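Local coordinates for protein glycoside hydrolase family 81 (Clostridium thermocellum, PDB 6FOP) that hydrolyses beta-1,3-glucans such as laminarin, probably as part of the cellulosome, at residues A[545-550]-A[558-563]; A[534-539]-A[549-554]; A[569-574]-A[600-605]; A[483-488]-A[554-559]. One frame throughout, in Å; residues are numbered along the deposited sequence.

Contact 1. Residues A[545-550]-A[558-563]; sequences PSYGHN and GKYCHE. With NI (nickel (II) ion), chain B.
H562 holds its CG anti to the backbone N (chi1 -168°), while H549 swings its CG back beside its own backbone N, and these two settings lay the imidazoles face to face next to the nickel site. H562 comes directly after strand 559-561, the second strand of a beta hairpin in a small antiparallel sheet, and its NE2 binds nickel at 2.1 Å. The rings are nearly parallel, planes 16° apart, with centroids separated by 3.8 Å. H549 ND1 sits over the middle of the H562 ring, 3.3 Å from H562 CD2. That same H549 ND1 is hydrogen-bonded to the carboxylate of E605, another nickel ligand, which makes H549 a second-shell residue: it covers a face of one ligand, H562, and holds a second, E605. H562 CB also lies over the H549 ring, a CH-pi contact.

Next to the histidines lies Y547. Y560 drives a ring edge into its face, a T-shaped pair with planes at 78° and centroids 5.1 Å apart; Y560 CE1 stands above the centre of the Y547 ring. On the opposite face of Y547 lies H549 CD2, nearer the rim, so the phenol is sandwiched between Y560 and the histidine. The tyrosine hydroxyls are used outside this pairing, Y547 OH on Y551 O and Y560 OH on S544 N. Although Y547 OH comes close to H562 N, the angle is too poor for bonding, and it simply rests 3.4 Å from H562 CB.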
loop_
_atom_site.group_PDB
_atom_site.type_symbol
_atom_site.label_atom_id
_atom_site.label_comp_id
_atom_site.label_asym_id
_atom_site.label_seq_id
_atom_site.Cartn_x
_atom_site.Cartn_y
_atom_site.Cartn_z
ATOM N N PRO A 545 -11.538 18.121 11.657
ATOM C CA PRO A 545 -12.680 18.966 11.336
ATOM C C PRO A 545 -12.343 20.156 10.428
ATOM O O PRO A 545 -13.225 20.662 9.736
ATOM C CB PRO A 545 -13.142 19.456 12.714
ATOM C CG PRO A 545 -12.689 18.416 13.661
ATOM C CD PRO A 545 -11.404 17.890 13.110
ATOM N N SER A 546 -11.086 20.604 10.438
ATOM C CA SER A 546 -10.656 21.714 9.610
ATOM C C SER A 546 -10.398 21.313 8.161
ATOM O O SER A 546 -10.274 22.179 7.322
ATOM C CB SER A 546 -9.412 22.375 10.175
ATOM O OG SER A 546 -8.319 21.504 10.134
ATOM N N TYR A 547 -10.276 20.009 7.879
ATOM C CA TYR A 547 -10.124 19.532 6.514
ATOM C C TYR A 547 -11.499 19.636 5.858
ATOM O O TYR A 547 -12.507 19.206 6.415
ATOM C CB TYR A 547 -9.565 18.106 6.514
ATOM C CG TYR A 547 -9.401 17.495 5.143
ATOM C CD1 TYR A 547 -8.485 18.000 4.259
ATOM C CD2 TYR A 547 -10.156 16.401 4.748
ATOM C CE1 TYR A 547 -8.302 17.444 3.011
ATOM C CE2 TYR A 547 -10.000 15.836 3.491
ATOM C CZ TYR A 547 -9.074 16.353 2.633
ATOM O OH TYR A 547 -8.902 15.854 1.381
ATOM N N GLY A 548 -11.535 20.223 4.676
ATOM C CA GLY A 548 -12.799 20.617 4.053
ATOM C C GLY A 548 -13.498 19.615 3.146
ATOM O O GLY A 548 -14.302 20.013 2.303
ATOM N N HIS A 549 -13.219 18.335 3.304
ATOM C CA HIS A 549 -13.707 17.302 2.391
ATOM C C HIS A 549 -13.964 16.018 3.162
ATOM O O HIS A 549 -13.355 15.791 4.215
ATOM C CB HIS A 549 -12.669 17.065 1.271
ATOM C CG HIS A 549 -12.200 18.319 0.605
ATOM N ND1 HIS A 549 -12.868 18.875 -0.467
ATOM C CD2 HIS A 549 -11.211 19.187 0.920
ATOM C CE1 HIS A 549 -12.284 20.005 -0.811
ATOM N NE2 HIS A 549 -11.275 20.222 0.017
ATOM N N ASN A 550 -14.765 15.133 2.565
ATOM C CA ASN A 550 -15.047 13.793 3.063
ATOM C C ASN A 550 -14.183 12.694 2.421
ATOM O O ASN A 550 -14.427 11.511 2.621
ATOM C CB ASN A 550 -16.543 13.467 2.953
ATOM C CG ASN A 550 -17.032 13.311 1.513
ATOM O OD1 ASN A 550 -16.271 13.054 0.574
ATOM N ND2 ASN A 550 -18.331 13.553 1.330
ATOM N N GLY A 558 3.490 13.029 5.391
ATOM C CA GLY A 558 3.415 14.308 6.119
ATOM C C GLY A 558 2.202 15.165 5.829
ATOM O O GLY A 558 2.105 16.235 6.413
ATOM N N LYS A 559 1.252 14.710 5.004
ATOM C CA LYS A 559 -0.006 15.439 4.775
ATOM C C LYS A 559 -0.995 14.505 4.113
ATOM O O LYS A 559 -0.635 13.428 3.648
ATOM C CB LYS A 559 0.201 16.676 3.909
ATOM C CG LYS A 559 0.520 16.407 2.445
ATOM C CD LYS A 559 0.560 17.698 1.666
ATOM C CE LYS A 559 0.887 17.468 0.202
ATOM N NZ LYS A 559 0.969 18.769 -0.522
ATOM N N TYR A 560 -2.244 14.942 4.043
ATOM C CA TYR A 560 -3.186 14.358 3.088
ATOM C C TYR A 560 -3.936 15.500 2.480
ATOM O O TYR A 560 -4.042 16.570 3.068
ATOM C CB TYR A 560 -4.128 13.325 3.703
ATOM C CG TYR A 560 -4.894 13.751 4.921
ATOM C CD1 TYR A 560 -6.112 14.418 4.798
ATOM C CD2 TYR A 560 -4.386 13.508 6.200
ATOM C CE1 TYR A 560 -6.814 14.825 5.936
ATOM C CE2 TYR A 560 -5.081 13.873 7.336
ATOM C CZ TYR A 560 -6.281 14.549 7.219
ATOM O OH TYR A 560 -6.967 14.920 8.367
ATOM N N CYS A 561 -4.436 15.298 1.270
ATOM C CA CYS A 561 -5.040 16.416 0.565
ATOM C C CYS A 561 -6.002 15.981 -0.517
ATOM O O CYS A 561 -6.105 14.806 -0.858
ATOM C CB CYS A 561 -3.958 17.294 -0.036
ATOM S SG CYS A 561 -2.976 16.441 -1.280
ATOM N N HIS A 562 -6.732 16.966 -1.014
ATOM C CA HIS A 562 -7.750 16.825 -2.055
ATOM C C HIS A 562 -7.203 17.429 -3.364
ATOM O O HIS A 562 -7.842 18.267 -4.006
ATOM C CB HIS A 562 -9.002 17.515 -1.551
ATOM C CG HIS A 562 -10.247 17.257 -2.343
ATOM N ND1 HIS A 562 -10.604 17.998 -3.452
ATOM C CD2 HIS A 562 -11.283 16.431 -2.097
ATOM C CE1 HIS A 562 -11.792 17.610 -3.879
ATOM N NE2 HIS A 562 -12.241 16.683 -3.058
ATOM N N GLU A 563 -6.018 16.964 -3.725
ATOM C CA GLU A 563 -5.292 17.382 -4.930
ATOM C C GLU A 563 -4.867 16.162 -5.720
ATOM O O GLU A 563 -4.736 15.068 -5.163
ATOM C CB GLU A 563 -4.063 18.231 -4.567
ATOM C CG GLU A 563 -4.389 19.494 -3.810
ATOM C CD GLU A 563 -3.174 20.325 -3.461
ATOM O OE1 GLU A 563 -2.185 19.770 -2.959
ATOM O OE2 GLU A 563 -3.224 21.548 -3.677
HETATM NI NI NI B . -14.249 16.161 -3.083
#

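Contact 2. Residues A[534-539]-A[549-554]; sequences YWFDLY and HNYASM
The loop that leaves helix 514-534 folds back along the chain entering strand 554-556, and A552 meets W535 there, just ahead of a classic beta bulge in which S553 and M554 both face C561. One backbone bond joins the two runs: A552 N donates to W535 O at 2.9 Å, almost straight at 169° and in the carbonyl plane. W535 O also takes a CA-H contact from Y551, whose CA lies 3.4 Å away, so two neighbouring residues converge on this one carbonyl.

One residue further, F536 O and N550 O come within 3.2 Å of each other. Both are acceptors; the N550 carbonyl has the hydroxyl of Y594 as its partner. F536 and Y551 lie side by side, pointing the same way, and F536 turns a ring edge to its neighbour, with F536 CD1 3.9 Å from Y551 CD1. With CG anti to its backbone N (chi1 162°), Y551 carries its ring alongside the phenylalanine, and its hydroxyl goes on to K573 O and N577. W535 bonds through NE1 to O of A492, probably the engineered alanine, while on the pyrrole side of the indole W535 CD1 comes to 3.1 Å from A552 O.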
loop_
_atom_site.group_PDB
_atom_site.type_symbol
_atom_site.label_atom_id
_atom_site.label_comp_id
_atom_site.label_asym_id
_atom_site.label_seq_id
_atom_site.Cartn_x
_atom_site.Cartn_y
_atom_site.Cartn_z
ATOM N N TYR A 534 -8.057 6.105 5.409
ATOM C CA TYR A 534 -7.177 7.249 5.099
ATOM C C TYR A 534 -7.564 7.966 3.814
ATOM O O TYR A 534 -7.183 9.100 3.617
ATOM C CB TYR A 534 -5.687 6.836 5.128
ATOM C CG TYR A 534 -5.385 6.009 6.363
ATOM C CD1 TYR A 534 -5.633 6.506 7.646
ATOM C CD2 TYR A 534 -4.934 4.714 6.251
ATOM C CE1 TYR A 534 -5.449 5.724 8.770
ATOM C CE2 TYR A 534 -4.744 3.911 7.347
ATOM C CZ TYR A 534 -5.002 4.411 8.620
ATOM O OH TYR A 534 -4.828 3.603 9.730
ATOM N N TRP A 535 -8.292 7.287 2.930
ATOM C CA TRP A 535 -8.832 7.929 1.715
ATOM C C TRP A 535 -10.299 8.344 1.840
ATOM O O TRP A 535 -10.668 9.456 1.477
ATOM C CB TRP A 535 -8.637 7.002 0.489
ATOM C CG TRP A 535 -7.257 7.035 -0.135
ATOM C CD1 TRP A 535 -6.888 7.740 -1.197
ATOM C CD2 TRP A 535 -6.055 6.350 0.322
ATOM N NE1 TRP A 535 -5.571 7.535 -1.507
ATOM C CE2 TRP A 535 -5.028 6.677 -0.586
ATOM C CE3 TRP A 535 -5.763 5.466 1.367
ATOM C CZ2 TRP A 535 -3.736 6.153 -0.480
ATOM C CZ3 TRP A 535 -4.471 4.959 1.478
ATOM C CH2 TRP A 535 -3.471 5.330 0.576
ATOM N N PHE A 536 -11.131 7.463 2.393
ATOM C CA PHE A 536 -12.568 7.738 2.472
ATOM C C PHE A 536 -13.089 8.100 3.865
ATOM O O PHE A 536 -14.219 8.584 3.969
ATOM C CB PHE A 536 -13.375 6.540 1.962
ATOM C CG PHE A 536 -13.108 6.162 0.528
ATOM C CD1 PHE A 536 -13.007 7.132 -0.451
ATOM C CD2 PHE A 536 -12.994 4.822 0.143
ATOM C CE1 PHE A 536 -12.764 6.793 -1.777
ATOM C CE2 PHE A 536 -12.780 4.472 -1.198
ATOM C CZ PHE A 536 -12.637 5.466 -2.148
ATOM N N ASP A 537 -12.279 7.852 4.909
ATOM C CA ASP A 537 -12.675 8.102 6.315
ATOM C C ASP A 537 -14.150 7.732 6.552
ATOM O O ASP A 537 -14.972 8.547 6.989
ATOM C CB ASP A 537 -12.402 9.571 6.714
ATOM C CG ASP A 537 -12.563 9.839 8.197
ATOM O OD1 ASP A 537 -12.568 8.897 8.992
ATOM O OD2 ASP A 537 -12.645 11.049 8.560
ATOM N N LEU A 538 -14.471 6.471 6.289
ATOM C CA LEU A 538 -15.849 6.001 6.452
ATOM C C LEU A 538 -16.385 6.135 7.864
ATOM O O LEU A 538 -17.576 6.341 8.057
ATOM C CB LEU A 538 -15.998 4.553 5.983
ATOM C CG LEU A 538 -15.715 4.226 4.526
ATOM C CD1 LEU A 538 -16.089 2.778 4.278
ATOM C CD2 LEU A 538 -16.503 5.129 3.602
ATOM N N TYR A 539 -15.494 6.020 8.846
ATOM C CA TYR A 539 -15.910 6.056 10.258
ATOM C C TYR A 539 -15.955 7.500 10.811
ATOM O O TYR A 539 -16.318 7.710 11.961
ATOM C CB TYR A 539 -14.989 5.156 11.083
ATOM C CG TYR A 539 -15.075 3.714 10.660
ATOM C CD1 TYR A 539 -16.057 2.870 11.181
ATOM C CD2 TYR A 539 -14.208 3.199 9.706
ATOM C CE1 TYR A 539 -16.152 1.547 10.764
ATOM C CE2 TYR A 539 -14.311 1.885 9.271
ATOM C CZ TYR A 539 -15.263 1.064 9.814
ATOM O OH TYR A 539 -15.332 -0.239 9.362
ATOM N N HIS A 549 -13.219 18.335 3.304
ATOM C CA HIS A 549 -13.707 17.302 2.391
ATOM C C HIS A 549 -13.964 16.018 3.162
ATOM O O HIS A 549 -13.355 15.791 4.215
ATOM C CB HIS A 549 -12.669 17.065 1.271
ATOM C CG HIS A 549 -12.200 18.319 0.605
ATOM N ND1 HIS A 549 -12.868 18.875 -0.467
ATOM C CD2 HIS A 549 -11.211 19.187 0.920
ATOM C CE1 HIS A 549 -12.284 20.005 -0.811
ATOM N NE2 HIS A 549 -11.275 20.222 0.017
ATOM N N ASN A 550 -14.765 15.133 2.565
ATOM C CA ASN A 550 -15.047 13.793 3.063
ATOM C C ASN A 550 -14.183 12.694 2.421
ATOM O O ASN A 550 -14.427 11.511 2.621
ATOM C CB ASN A 550 -16.543 13.467 2.953
ATOM C CG ASN A 550 -17.032 13.311 1.513
ATOM O OD1 ASN A 550 -16.271 13.054 0.574
ATOM N ND2 ASN A 550 -18.331 13.553 1.330
ATOM N N TYR A 551 -13.162 13.128 1.688
ATOM C CA TYR A 551 -12.347 12.294 0.825
ATOM C C TYR A 551 -10.987 12.958 0.710
ATOM O O TYR A 551 -10.925 14.175 0.587
ATOM C CB TYR A 551 -13.009 12.226 -0.553
ATOM C CG TYR A 551 -12.117 11.765 -1.698
ATOM C CD1 TYR A 551 -11.535 10.480 -1.685
ATOM C CD2 TYR A 551 -11.844 12.591 -2.768
ATOM C CE1 TYR A 551 -10.732 10.054 -2.722
ATOM C CE2 TYR A 551 -11.042 12.174 -3.804
ATOM C CZ TYR A 551 -10.500 10.888 -3.791
ATOM O OH TYR A 551 -9.742 10.463 -4.840
ATOM N N ALA A 552 -9.933 12.146 0.770
ATOM C CA ALA A 552 -8.579 12.582 0.431
ATOM C C ALA A 552 -8.142 11.818 -0.808
ATOM O O ALA A 552 -8.178 10.585 -0.824
ATOM C CB ALA A 552 -7.597 12.321 1.574
ATOM N N SER A 553 -7.704 12.546 -1.830
ATOM C CA SER A 553 -7.215 11.920 -3.065
ATOM C C SER A 553 -5.755 11.493 -3.013
ATOM O O SER A 553 -5.376 10.578 -3.746
ATOM C CB SER A 553 -7.476 12.841 -4.257
ATOM O OG SER A 553 -7.024 14.147 -4.009
ATOM N N MET A 554 -4.946 12.167 -2.185
ATOM C CA MET A 554 -3.544 11.799 -1.987
ATOM C C MET A 554 -3.195 11.728 -0.518
ATOM O O MET A 554 -3.495 12.642 0.241
ATOM C CB MET A 554 -2.596 12.752 -2.716
ATOM C CG MET A 554 -2.729 12.690 -4.196
ATOM S SD MET A 554 -1.507 13.518 -5.209
ATOM C CE MET A 554 -0.057 12.764 -4.610
#

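Contact 3. Residues A[569-574]-A[600-605]; sequences TNSEKH and EEMLRE. With NI (nickel (II) ion), chain B.
H574 lies with one ring face against M602, whose CB sits over the centre of the imidazole, 3.7 Å from the centroid and only 6° off the ring normal. The M602 chain then bends at chi2 and chi3, running CG past the N570 carbonyl and bringing SD to 3.9 Å from S571 CB. CB and CG of M602 thus lie between helices 570-574 and 600-605, while SD turns off along S571; the helix axes approach to 9.0 Å and run roughly antiparallel at 150°.

Nickel sits at the edge of the ring. H574 NE2 binds it at 2.1 Å and E601 OE2 at 2.0 Å, the latter lying in the imidazole plane with its carboxylate turned almost perpendicular to the ring. E605 adds OE1, its second oxygen OE2 staying 2.8 Å from the metal. The other ring nitrogen, H574 ND1, is held by N598, and E601 OE1 takes the backbone N-H of N550; these second-shell bonds should fix how the ligands are turned. Alongside, N570 CB packs on E605 CB at 3.7 Å.

The shorter helix starts with a capping box, T569 OG1 accepting from E572 N and E572 OE2 from T569 N. With H562 as fourth protein ligand, the whole is a two-histidine, two-glutamate metal site, its glutamates four residues apart on a single helix and cross-linked to a second helix.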
loop_
_atom_site.group_PDB
_atom_site.type_symbol
_atom_site.label_atom_id
_atom_site.label_comp_id
_atom_site.label_asym_id
_atom_site.label_seq_id
_atom_site.Cartn_x
_atom_site.Cartn_y
_atom_site.Cartn_z
ATOM N N THR A 569 -10.664 18.111 -13.089
ATOM C CA THR A 569 -11.881 18.488 -12.406
ATOM C C THR A 569 -11.965 17.731 -11.084
ATOM O O THR A 569 -11.205 16.761 -10.829
ATOM C CB THR A 569 -13.132 18.117 -13.217
ATOM O OG1 THR A 569 -13.232 16.701 -13.252
ATOM C CG2 THR A 569 -13.098 18.708 -14.645
ATOM N N ASN A 570 -12.910 18.142 -10.247
ATOM C CA ASN A 570 -13.174 17.415 -9.010
ATOM C C ASN A 570 -13.754 16.019 -9.258
ATOM O O ASN A 570 -13.582 15.114 -8.428
ATOM C CB ASN A 570 -14.018 18.256 -8.040
ATOM C CG ASN A 570 -13.253 19.449 -7.510
ATOM O OD1 ASN A 570 -13.395 20.601 -7.979
ATOM N ND2 ASN A 570 -12.384 19.175 -6.604
ATOM N N SER A 571 -14.376 15.818 -10.419
ATOM C CA SER A 571 -14.734 14.465 -10.839
ATOM C C SER A 571 -13.498 13.585 -11.031
ATOM O O SER A 571 -13.479 12.427 -10.576
ATOM C CB SER A 571 -15.601 14.483 -12.079
ATOM O OG SER A 571 -15.915 13.164 -12.460
ATOM N N GLU A 572 -12.484 14.114 -11.719
ATOM C CA GLU A 572 -11.213 13.401 -11.833
ATOM C C GLU A 572 -10.557 13.175 -10.457
ATOM O O GLU A 572 -10.067 12.082 -10.179
ATOM C CB GLU A 572 -10.251 14.124 -12.781
ATOM C CG GLU A 572 -10.751 14.099 -14.223
ATOM C CD GLU A 572 -9.983 15.040 -15.107
ATOM O OE1 GLU A 572 -8.960 14.605 -15.671
ATOM O OE2 GLU A 572 -10.401 16.224 -15.225
ATOM N N LYS A 573 -10.596 14.185 -9.583
ATOM C CA LYS A 573 -9.973 14.029 -8.286
ATOM C C LYS A 573 -10.598 12.874 -7.503
ATOM O O LYS A 573 -9.880 12.091 -6.872
ATOM C CB LYS A 573 -10.040 15.320 -7.472
ATOM C CG LYS A 573 -9.226 16.458 -8.060
ATOM C CD LYS A 573 -9.230 17.688 -7.174
ATOM C CE LYS A 573 -8.560 18.851 -7.880
ATOM N NZ LYS A 573 -8.426 20.046 -7.021
ATOM N N HIS A 574 -11.922 12.750 -7.545
ATOM C CA HIS A 574 -12.622 11.633 -6.897
ATOM C C HIS A 574 -12.381 10.299 -7.642
ATOM O O HIS A 574 -12.140 9.260 -7.013
ATOM C CB HIS A 574 -14.118 11.964 -6.812
ATOM C CG HIS A 574 -14.456 12.864 -5.669
ATOM N ND1 HIS A 574 -15.259 12.474 -4.631
ATOM C CD2 HIS A 574 -14.037 14.108 -5.368
ATOM C CE1 HIS A 574 -15.347 13.442 -3.750
ATOM N NE2 HIS A 574 -14.622 14.448 -4.178
ATOM N N GLU A 600 -22.088 13.472 -4.041
ATOM C CA GLU A 600 -22.676 14.808 -3.875
ATOM C C GLU A 600 -21.618 15.866 -3.553
ATOM O O GLU A 600 -21.719 16.989 -4.036
ATOM C CB GLU A 600 -23.809 14.798 -2.853
ATOM C CG GLU A 600 -25.059 14.030 -3.308
ATOM C CD GLU A 600 -25.791 14.633 -4.515
ATOM O OE1 GLU A 600 -25.794 15.866 -4.682
ATOM O OE2 GLU A 600 -26.368 13.859 -5.319
ATOM N N GLU A 601 -20.575 15.487 -2.791
ATOM C CA GLU A 601 -19.477 16.436 -2.581
ATOM C C GLU A 601 -18.816 16.777 -3.921
ATOM O O GLU A 601 -18.515 17.928 -4.219
ATOM C CB GLU A 601 -18.409 15.858 -1.652
ATOM C CG GLU A 601 -17.112 16.659 -1.665
ATOM C CD GLU A 601 -16.017 16.167 -0.740
ATOM O OE1 GLU A 601 -16.234 16.167 0.474
ATOM O OE2 GLU A 601 -14.931 15.791 -1.241
ATOM N N MET A 602 -18.541 15.740 -4.708
ATOM C CA MET A 602 -17.928 15.911 -6.027
ATOM C C MET A 602 -18.739 16.880 -6.911
ATOM O O MET A 602 -18.170 17.794 -7.522
ATOM C CB MET A 602 -17.742 14.515 -6.677
ATOM C CG MET A 602 -17.195 14.508 -8.096
ATOM S SD MET A 602 -18.415 14.819 -9.388
ATOM C CE MET A 602 -19.521 13.442 -9.108
ATOM N N LEU A 603 -20.059 16.727 -6.924
ATOM C CA LEU A 603 -20.922 17.624 -7.696
ATOM C C LEU A 603 -20.819 19.071 -7.205
ATOM O O LEU A 603 -20.704 20.012 -8.016
ATOM C CB LEU A 603 -22.377 17.165 -7.634
ATOM C CG LEU A 603 -22.751 15.849 -8.305
ATOM C CD1 LEU A 603 -24.251 15.661 -8.179
ATOM C CD2 LEU A 603 -22.325 15.841 -9.766
ATOM N N ARG A 604 -20.895 19.242 -5.881
ATOM C CA ARG A 604 -20.786 20.576 -5.299
ATOM C C ARG A 604 -19.469 21.247 -5.680
ATOM O O ARG A 604 -19.413 22.416 -6.027
ATOM C CB ARG A 604 -20.915 20.521 -3.783
ATOM C CG ARG A 604 -22.314 20.283 -3.270
ATOM C CD ARG A 604 -22.410 20.671 -1.799
ATOM N NE ARG A 604 -21.489 19.890 -0.970
ATOM C CZ ARG A 604 -21.710 18.649 -0.521
ATOM N NH1 ARG A 604 -22.830 17.998 -0.812
ATOM N NH2 ARG A 604 -20.798 18.055 0.234
ATOM N N GLU A 605 -18.393 20.468 -5.609
ATOM C CA GLU A 605 -17.068 20.977 -5.930
ATOM C C GLU A 605 -16.908 21.302 -7.407
ATOM O O GLU A 605 -16.188 22.232 -7.760
ATOM C CB GLU A 605 -15.994 19.999 -5.450
ATOM C CG GLU A 605 -15.984 19.876 -3.935
ATOM C CD GLU A 605 -15.209 18.698 -3.389
ATOM O OE1 GLU A 605 -15.015 17.656 -4.074
ATOM O OE2 GLU A 605 -14.862 18.764 -2.195
HETATM NI NI NI B . -14.249 16.161 -3.083
#

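Contact 4. Residues A[483-488]-A[554-559]; sequences AGFADG and MVWGGK
D487 O accepts the backbone N-H of G558 at 2.8 Å, a bent bond (134° at the hydrogen) with the donor tilted from the carbonyl plane. It docks the type I turn F485-G488 onto the tip of the beta hairpin made by strands 554-556 and 559-561, where W556 N is bonded to K559 O. The D487 carboxylate reaches the same tip through water: one molecule donates to D487 OD1 at 2.6 Å and to G558 O, and a second donates to D487 OD2 while accepting from K559 NZ. Directly, D487 OD2 and K559 NZ are 4.0 Å apart, a long salt bridge, which the second water also spans. The lysine places its aliphatic part against the acid, K559 CD 3.4 Å from D487 OD2, and its NZ also bonds to a methylpentanediol molecule probably from the crystallisation liquor.

Extended beyond CG, the K559 chain passes over one face of W556, with CE above the ring near its rim. From the other segment F485 meets the indole in a T-shaped stack: the six-membered ring of W556 points its edge at the F485 face, planes at 81° and centroids 5.1 Å apart. D487 CB fills in beside W556 CE3. G557 and G558, lacking side chains, let the backbones come close. G488 O, buried without a polar partner, lies at the indole edge close to its plane, 3.5 Å from W556 CZ3.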
loop_
_atom_site.group_PDB
_atom_site.type_symbol
_atom_site.label_atom_id
_atom_site.label_comp_id
_atom_site.label_asym_id
_atom_site.label_seq_id
_atom_site.Cartn_x
_atom_site.Cartn_y
_atom_site.Cartn_z
ATOM N N ALA A 483 10.765 8.511 -2.230
ATOM C CA ALA A 483 10.216 9.340 -1.132
ATOM C C ALA A 483 10.997 10.644 -0.945
ATOM O O ALA A 483 11.109 11.191 0.157
ATOM C CB ALA A 483 10.123 8.556 0.160
ATOM N N GLY A 484 11.478 11.212 -2.034
ATOM C CA GLY A 484 12.334 12.399 -2.015
ATOM C C GLY A 484 11.526 13.693 -1.996
ATOM O O GLY A 484 11.739 14.582 -2.832
ATOM N N PHE A 485 10.663 13.814 -0.993
ATOM C CA PHE A 485 9.766 14.964 -0.830
ATOM C C PHE A 485 9.747 15.351 0.647
ATOM O O PHE A 485 9.902 14.496 1.521
ATOM C CB PHE A 485 8.338 14.579 -1.243
ATOM C CG PHE A 485 8.212 14.109 -2.644
ATOM C CD1 PHE A 485 8.018 15.023 -3.656
ATOM C CD2 PHE A 485 8.216 12.745 -2.949
ATOM C CE1 PHE A 485 7.884 14.587 -4.963
ATOM C CE2 PHE A 485 8.055 12.301 -4.256
ATOM C CZ PHE A 485 7.900 13.224 -5.259
ATOM N N ALA A 486 9.552 16.637 0.928
ATOM C CA ALA A 486 9.378 17.085 2.300
ATOM C C ALA A 486 8.294 16.309 3.032
ATOM O O ALA A 486 8.420 16.065 4.233
ATOM C CB ALA A 486 9.056 18.570 2.348
ATOM N N ASP A 487 7.216 15.956 2.319
ATOM C CA ASP A 487 6.098 15.224 2.913
ATOM C C ASP A 487 6.187 13.713 2.834
ATOM O O ASP A 487 5.212 13.009 3.163
ATOM C CB ASP A 487 4.794 15.727 2.298
ATOM C CG ASP A 487 4.481 17.145 2.725
ATOM O OD1 ASP A 487 4.812 17.522 3.877
ATOM O OD2 ASP A 487 3.949 17.893 1.922
ATOM N N GLY A 488 7.355 13.221 2.448
ATOM C CA GLY A 488 7.610 11.792 2.438
ATOM C C GLY A 488 7.113 11.083 1.196
ATOM O O GLY A 488 7.173 11.638 0.093
ATOM N N MET A 554 -4.946 12.167 -2.185
ATOM C CA MET A 554 -3.544 11.799 -1.987
ATOM C C MET A 554 -3.195 11.728 -0.518
ATOM O O MET A 554 -3.495 12.642 0.241
ATOM C CB MET A 554 -2.596 12.752 -2.716
ATOM C CG MET A 554 -2.729 12.690 -4.196
ATOM S SD MET A 554 -1.507 13.518 -5.209
ATOM C CE MET A 554 -0.057 12.764 -4.610
ATOM N N VAL A 555 -2.550 10.622 -0.164
ATOM C CA VAL A 555 -2.055 10.382 1.181
ATOM C C VAL A 555 -0.535 10.351 1.149
ATOM O O VAL A 555 0.059 9.591 0.371
ATOM C CB VAL A 555 -2.609 9.034 1.731
ATOM C CG1 VAL A 555 -1.981 8.668 3.089
ATOM C CG2 VAL A 555 -4.132 9.094 1.788
ATOM N N TRP A 556 0.065 11.212 1.977
ATOM C CA TRP A 556 1.501 11.316 2.128
ATOM C C TRP A 556 1.911 10.937 3.543
ATOM O O TRP A 556 1.082 10.827 4.453
ATOM C CB TRP A 556 1.980 12.752 1.869
ATOM C CG TRP A 556 1.767 13.272 0.479
ATOM C CD1 TRP A 556 0.588 13.692 -0.093
ATOM C CD2 TRP A 556 2.779 13.499 -0.485
ATOM N NE1 TRP A 556 0.827 14.127 -1.363
ATOM C CE2 TRP A 556 2.155 14.013 -1.640
ATOM C CE3 TRP A 556 4.155 13.270 -0.501
ATOM C CZ2 TRP A 556 2.864 14.311 -2.796
ATOM C CZ3 TRP A 556 4.865 13.556 -1.653
ATOM C CH2 TRP A 556 4.220 14.085 -2.788
ATOM N N GLY A 557 3.209 10.746 3.749
ATOM C CA GLY A 557 3.722 10.645 5.115
ATOM C C GLY A 557 3.405 11.847 5.992
ATOM O O GLY A 557 3.074 11.696 7.187
ATOM N N GLY A 558 3.490 13.029 5.391
ATOM C CA GLY A 558 3.415 14.308 6.119
ATOM C C GLY A 558 2.202 15.165 5.829
ATOM O O GLY A 558 2.105 16.235 6.413
ATOM N N LYS A 559 1.252 14.710 5.004
ATOM C CA LYS A 559 -0.006 15.439 4.775
ATOM C C LYS A 559 -0.995 14.505 4.113
ATOM O O LYS A 559 -0.635 13.428 3.648
ATOM C CB LYS A 559 0.201 16.676 3.909
ATOM C CG LYS A 559 0.520 16.407 2.445
ATOM C CD LYS A 559 0.560 17.698 1.666
ATOM C CE LYS A 559 0.887 17.468 0.202
ATOM N NZ LYS A 559 0.969 18.769 -0.522
HETATM O O HOH W 1 3.274 18.662 5.604
HETATM O O HOH W 2 3.134 20.410 1.259
#

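In the fold
Contacts 1 and 3 meet at the nickel ion, the first giving one ligand and the third the other three; their centres are 14 Å apart, yet H549 ND1 and E605 OE2 close to 2.6 Å. Contact 2, whose centre lies 8 Å from that of contact 1, shares H549 and N550 with it and reaches contact 3 as well, Y551 OH lying 2.6 Å from K573 O. Contact 4 takes the far end of the same hairpin: strands 554-556 and 559-561 are paired by C561 N and M554 O, 3.0 Å apart, while W535 packs on V555. Contacts 3 and 4 do not touch, their nearest atoms being about 7 Å apart.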